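PDB 3KLJ: NADH-rubredoxin oxidoreductase from Clostridium acetobutylicum, which catalyses the NADH-dependent reduction of rubredoxin through a bound FAD, passing electrons into the dioxygen-scavenging system of an obligate anaerobe. Local coordinates for residues Leu186-Leu198 / Arg330-Leu342. Sequence-based numbering, arbitrary orientation. Where two conformers were deposited one is given.
Sequences LDRDGGLFLKDKL and RSTQEDKYIVCML
A capped helix start meets a β-hairpin where Asp187, the N-cap of helix 188-198, faces Tyr337 and Arg330 of strands 337-342 and 330-332. Short and acidic, Asp187 serves both partners at once. Its CG sits between its own backbone N and carbonyl carbon (chi1 64°), and OD2 takes the capping bond from Gly190 N from above the carboxylate plane. The syn lone pair of OD2 receives Tyr337 OH at 2.7 Å. The other oxygen, OD1, is gripped side-on by Arg330, with NH2 at 2.8 Å and NE at 3.1 Å; carboxylate and guanidinium are nearly coplanar. The single N-H of Arg330 NE is shared between Asp187 OD1 and Tyr337 OH, both bonds bent, so the hydroxyl that donates to Asp187 also accepts from the guanidinium. Asp189 OD1 lies over a guanidinium face, a purely electrostatic salt bridge. With no side chain to come between them, Gly190 rests its CA over the Tyr337 ring face, 3.6 Å from the centroid, a CH-pi contact.

One turn on, Phe193, with CG anti to the backbone N (chi1 -179°), reaches the hairpin turn. Tyr337 CB sits over the centre of its ring, while Gln333 O approaches the ring edge in plane. Ile353 of the adjoining strand also touches both aromatic side chains. A further turn along, Lys197, bent at chi2, is long enough for NZ to meet Glu334 O at 2.6 Å, almost in line with the carbonyl, and to form a looser salt bridge with Glu334 OE2. Helix 188-198 thus lies antiparallel to strand 337-342 (167°), joining the NADH-binding and C-terminal domains of a glutathione-reductase-fold flavoprotein.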
loop_
_atom_site.group_PDB
_atom_site.type_symbol
_atom_site.label_atom_id
_atom_site.label_comp_id
_atom_site.label_asym_id
_atom_site.label_seq_id
_atom_site.Cartn_x
_atom_site.Cartn_y
_atom_site.Cartn_z
ATOM N N LEU A 186 -10.509 -3.908 -12.074
ATOM C CA LEU A 186 -11.134 -3.804 -13.387
ATOM C C LEU A 186 -11.762 -5.130 -13.799
ATOM O O LEU A 186 -11.257 -6.200 -13.431
ATOM C CB LEU A 186 -10.061 -3.426 -14.414
ATOM C CG LEU A 186 -9.859 -1.989 -14.912
ATOM C CD1 LEU A 186 -10.719 -0.929 -14.206
ATOM C CD2 LEU A 186 -8.387 -1.592 -14.974
ATOM N N ASP A 187 -12.842 -5.069 -14.573
ATOM C CA ASP A 187 -13.310 -6.265 -15.289
ATOM C C ASP A 187 -12.370 -6.558 -16.457
ATOM O O ASP A 187 -11.393 -5.824 -16.672
ATOM C CB ASP A 187 -14.789 -6.166 -15.725
ATOM C CG ASP A 187 -15.065 -5.043 -16.739
ATOM O OD1 ASP A 187 -16.084 -5.158 -17.457
ATOM O OD2 ASP A 187 -14.299 -4.058 -16.832
ATOM N N ARG A 188 -12.648 -7.629 -17.203
ATOM C CA ARG A 188 -11.763 -8.034 -18.285
ATOM C C ARG A 188 -11.619 -6.923 -19.322
ATOM O O ARG A 188 -10.499 -6.566 -19.704
ATOM C CB ARG A 188 -12.243 -9.335 -18.941
ATOM C CG ARG A 188 -11.414 -9.750 -20.135
ATOM C CD ARG A 188 -11.986 -11.002 -20.813
ATOM N NE ARG A 188 -11.218 -11.353 -22.000
ATOM C CZ ARG A 188 -11.465 -10.877 -23.219
ATOM N NH1 ARG A 188 -12.461 -10.016 -23.413
ATOM N NH2 ARG A 188 -10.707 -11.261 -24.248
ATOM N N ASP A 189 -12.751 -6.391 -19.766
ATOM C CA ASP A 189 -12.790 -5.365 -20.810
ATOM C C ASP A 189 -12.087 -4.079 -20.328
ATOM O O ASP A 189 -11.425 -3.397 -21.107
ATOM C CB ASP A 189 -14.238 -5.060 -21.223
ATOM C CG ASP A 189 -14.968 -6.275 -21.834
ATOM O OD1 ASP A 189 -16.207 -6.246 -21.908
ATOM O OD2 ASP A 189 -14.326 -7.259 -22.248
ATOM N N GLY A 190 -12.231 -3.762 -19.045
ATOM C CA GLY A 190 -11.523 -2.614 -18.443
ATOM C C GLY A 190 -10.016 -2.798 -18.508
ATOM O O GLY A 190 -9.290 -1.904 -18.946
ATOM N N GLY A 191 -9.552 -3.973 -18.084
ATOM C CA GLY A 191 -8.128 -4.298 -18.091
ATOM C C GLY A 191 -7.506 -4.299 -19.475
ATOM O O GLY A 191 -6.344 -3.899 -19.645
ATOM N N LEU A 192 -8.257 -4.781 -20.463
ATOM C CA LEU A 192 -7.783 -4.791 -21.835
ATOM C C LEU A 192 -7.778 -3.377 -22.412
ATOM O O LEU A 192 -6.885 -3.021 -23.173
ATOM C CB LEU A 192 -8.619 -5.744 -22.707
ATOM C CG LEU A 192 -8.395 -7.238 -22.426
ATOM C CD1 LEU A 192 -9.258 -8.078 -23.359
ATOM C CD2 LEU A 192 -6.906 -7.642 -22.547
ATOM N N PHE A 193 -8.765 -2.567 -22.031
ATOM C CA PHE A 193 -8.747 -1.149 -22.361
ATOM C C PHE A 193 -7.447 -0.528 -21.824
ATOM O O PHE A 193 -6.721 0.150 -22.561
ATOM C CB PHE A 193 -9.996 -0.455 -21.791
ATOM C CG PHE A 193 -10.087 1.017 -22.106
ATOM C CD1 PHE A 193 -9.480 1.963 -21.276
ATOM C CD2 PHE A 193 -10.799 1.458 -23.217
ATOM C CE1 PHE A 193 -9.570 3.327 -21.558
ATOM C CE2 PHE A 193 -10.900 2.823 -23.508
ATOM C CZ PHE A 193 -10.284 3.757 -22.684
ATOM N N LEU A 194 -7.146 -0.784 -20.550
ATOM C CA LEU A 194 -5.931 -0.287 -19.938
ATOM C C LEU A 194 -4.664 -0.840 -20.631
ATOM O O LEU A 194 -3.751 -0.082 -20.962
ATOM C CB LEU A 194 -5.925 -0.611 -18.431
ATOM C CG LEU A 194 -4.713 -0.140 -17.624
ATOM C CD1 LEU A 194 -4.707 1.391 -17.529
ATOM C CD2 LEU A 194 -4.719 -0.766 -16.224
ATOM N N LYS A 195 -4.622 -2.151 -20.863
ATOM C CA LYS A 195 -3.497 -2.775 -21.581
ATOM C C LYS A 195 -3.214 -2.065 -22.915
ATOM O O LYS A 195 -2.060 -1.782 -23.228
ATOM C CB LYS A 195 -3.763 -4.263 -21.834
ATOM C CG LYS A 195 -2.588 -4.995 -22.507
ATOM C CD LYS A 195 -2.987 -6.343 -23.068
ATOM C CE LYS A 195 -1.798 -7.022 -23.752
ATOM N NZ LYS A 195 -1.267 -6.272 -24.936
ATOM N N ASP A 196 -4.269 -1.774 -23.681
ATOM C CA ASP A 196 -4.152 -1.077 -24.974
ATOM C C ASP A 196 -3.543 0.311 -24.808
ATOM O O ASP A 196 -2.592 0.674 -25.504
ATOM C CB ASP A 196 -5.522 -0.989 -25.673
ATOM C CG ASP A 196 -5.596 0.127 -26.728
ATOM O OD1 ASP A 196 -4.692 0.236 -27.581
ATOM O OD2 ASP A 196 -6.582 0.891 -26.713
ATOM N N LYS A 197 -4.104 1.091 -23.889
ATOM C CA LYS A 197 -3.622 2.440 -23.619
ATOM C C LYS A 197 -2.158 2.439 -23.147
ATOM O O LYS A 197 -1.365 3.305 -23.534
ATOM C CB LYS A 197 -4.502 3.119 -22.564
ATOM C CG LYS A 197 -5.898 3.521 -23.024
ATOM C CD LYS A 197 -5.860 4.551 -24.148
ATOM C CE LYS A 197 -7.241 5.058 -24.463
ATOM N NZ LYS A 197 -7.326 5.534 -25.874
ATOM N N LEU A 198 -1.811 1.462 -22.315
ATOM C CA LEU A 198 -0.438 1.296 -21.869
ATOM C C LEU A 198 0.501 0.805 -22.974
ATOM O O LEU A 198 1.654 1.228 -23.026
ATOM C CB LEU A 198 -0.368 0.392 -20.629
ATOM C CG LEU A 198 -0.995 0.966 -19.356
ATOM C CD1 LEU A 198 -1.038 -0.072 -18.229
ATOM C CD2 LEU A 198 -0.248 2.215 -18.900
ATOM N N ARG A 330 -21.752 -1.008 -19.497
ATOM C CA ARG A 330 -20.384 -0.774 -19.912
ATOM C C ARG A 330 -20.362 0.284 -21.013
ATOM O O ARG A 330 -21.254 0.325 -21.851
ATOM C CB ARG A 330 -19.781 -2.090 -20.410
ATOM C CG ARG A 330 -18.305 -2.054 -20.763
ATOM C CD ARG A 330 -17.780 -3.459 -21.080
ATOM N NE ARG A 330 -17.746 -4.322 -19.892
ATOM C CZ ARG A 330 -18.625 -5.291 -19.614
ATOM N NH1 ARG A 330 -19.636 -5.559 -20.442
ATOM N NH2 ARG A 330 -18.487 -6.003 -18.497
ATOM N N SER A 331 -19.342 1.140 -20.992
ATOM C CA SER A 331 -19.107 2.105 -22.061
ATOM C C SER A 331 -17.623 2.161 -22.391
ATOM O O SER A 331 -16.792 2.343 -21.494
ATOM C CB SER A 331 -19.604 3.498 -21.652
ATOM O OG SER A 331 -19.231 4.477 -22.612
ATOM N N THR A 332 -17.295 1.988 -23.669
ATOM C CA THR A 332 -15.930 2.144 -24.146
ATOM C C THR A 332 -15.881 3.324 -25.110
ATOM O O THR A 332 -16.586 3.343 -26.117
ATOM C CB THR A 332 -15.417 0.860 -24.853
ATOM O OG1 THR A 332 -15.501 -0.251 -23.954
ATOM C CG2 THR A 332 -13.974 1.022 -25.320
ATOM N N GLN A 333 -15.053 4.309 -24.781
ATOM C CA GLN A 333 -14.832 5.473 -25.637
ATOM C C GLN A 333 -13.336 5.597 -25.909
ATOM O O GLN A 333 -12.559 4.800 -25.397
ATOM C CB GLN A 333 -15.367 6.730 -24.957
ATOM C CG GLN A 333 -16.873 6.707 -24.710
ATOM C CD GLN A 333 -17.344 7.879 -23.877
ATOM O OE1 GLN A 333 -16.904 9.011 -24.079
ATOM N NE2 GLN A 333 -18.250 7.618 -22.936
ATOM N N GLU A 334 -12.938 6.583 -26.712
ATOM C CA GLU A 334 -11.524 6.800 -27.030
ATOM C C GLU A 334 -10.716 7.244 -25.804
ATOM O O GLU A 334 -9.575 6.843 -25.628
ATOM C CB GLU A 334 -11.374 7.809 -28.182
ATOM C CG GLU A 334 -9.935 8.004 -28.703
ATOM C CD GLU A 334 -9.366 6.782 -29.434
ATOM O OE1 GLU A 334 -10.057 6.228 -30.317
ATOM O OE2 GLU A 334 -8.213 6.383 -29.140
ATOM N N ASP A 335 -11.335 8.053 -24.955
ATOM C CA ASP A 335 -10.668 8.686 -23.822
ATOM C C ASP A 335 -10.980 8.014 -22.483
ATOM O O ASP A 335 -10.266 8.226 -21.506
ATOM C CB ASP A 335 -11.057 10.176 -23.748
ATOM C CG ASP A 335 -12.544 10.428 -24.056
ATOM O OD1 ASP A 335 -13.206 11.162 -23.283
ATOM O OD2 ASP A 335 -13.056 9.907 -25.078
ATOM N N LYS A 336 -12.051 7.224 -22.434
ATOM C CA LYS A 336 -12.527 6.695 -21.158
ATOM C C LYS A 336 -13.206 5.326 -21.240
ATOM O O LYS A 336 -13.706 4.930 -22.285
ATOM C CB LYS A 336 -13.429 7.717 -20.447
ATOM C CG LYS A 336 -14.794 7.931 -21.070
ATOM C CD LYS A 336 -15.595 9.023 -20.330
ATOM C CE LYS A 336 -15.157 10.424 -20.759
ATOM N NZ LYS A 336 -15.946 11.494 -20.093
ATOM N N TYR A 337 -13.178 4.603 -20.126
ATOM C CA TYR A 337 -13.859 3.331 -20.005
ATOM C C TYR A 337 -14.703 3.402 -18.749
ATOM O O TYR A 337 -14.242 3.877 -17.696
ATOM C CB TYR A 337 -12.864 2.151 -19.927
ATOM C CG TYR A 337 -13.548 0.825 -19.654
ATOM C CD1 TYR A 337 -14.068 0.051 -20.702
ATOM C CD2 TYR A 337 -13.722 0.363 -18.347
ATOM C CE1 TYR A 337 -14.715 -1.156 -20.458
ATOM C CE2 TYR A 337 -14.369 -0.841 -18.089
ATOM C CZ TYR A 337 -14.861 -1.598 -19.150
ATOM O OH TYR A 337 -15.511 -2.785 -18.900
ATOM N N ILE A 338 -15.944 2.947 -18.866
ATOM C CA ILE A 338 -16.866 2.931 -17.736
ATOM C C ILE A 338 -17.455 1.541 -17.601
ATOM O O ILE A 338 -17.884 0.956 -18.587
ATOM C CB ILE A 338 -18.026 3.932 -17.928
ATOM C CG1 ILE A 338 -17.483 5.357 -18.072
ATOM C CG2 ILE A 338 -19.052 3.807 -16.772
ATOM C CD1 ILE A 338 -18.456 6.342 -18.730
ATOM N N VAL A 339 -17.457 1.015 -16.380
ATOM C CA VAL A 339 -18.235 -0.177 -16.074
ATOM C C VAL A 339 -18.998 0.045 -14.772
ATOM O O VAL A 339 -18.457 0.557 -13.784
ATOM C CB VAL A 339 -17.383 -1.500 -16.087
ATOM C CG1 VAL A 339 -16.320 -1.520 -14.981
ATOM C CG2 VAL A 339 -18.284 -2.723 -16.002
ATOM N N CYS A 340 -20.271 -0.324 -14.796
ATOM C CA CYS A 340 -21.161 -0.072 -13.687
ATOM C C CYS A 340 -21.961 -1.352 -13.424
ATOM O O CYS A 340 -22.618 -1.884 -14.324
ATOM C CB CYS A 340 -22.045 1.127 -14.065
ATOM S SG CYS A 340 -23.338 1.563 -12.961
ATOM N N MET A 341 -21.875 -1.863 -12.198
ATOM C CA MET A 341 -22.501 -3.140 -11.839
ATOM C C MET A 341 -23.604 -2.939 -10.805
ATOM O O MET A 341 -23.394 -2.314 -9.761
ATOM C CB MET A 341 -21.451 -4.135 -11.337
ATOM C CG MET A 341 -20.342 -4.403 -12.342
ATOM S SD MET A 341 -19.069 -5.557 -11.784
ATOM C CE MET A 341 -18.153 -5.795 -13.304
ATOM N N LEU A 342 -24.789 -3.459 -11.115
ATOM C CA LEU A 342 -25.960 -3.244 -10.276
ATOM C C LEU A 342 -26.312 -4.448 -9.427
ATOM O O LEU A 342 -26.152 -5.594 -9.846
ATOM C CB LEU A 342 -27.174 -2.847 -11.123
ATOM C CG LEU A 342 -27.344 -1.360 -11.408
ATOM C CD1 LEU A 342 -26.326 -0.860 -12.427
ATOM C CD2 LEU A 342 -28.757 -1.080 -11.878
HETATM O O HOH W 1 -9.483 3.885 -26.598
#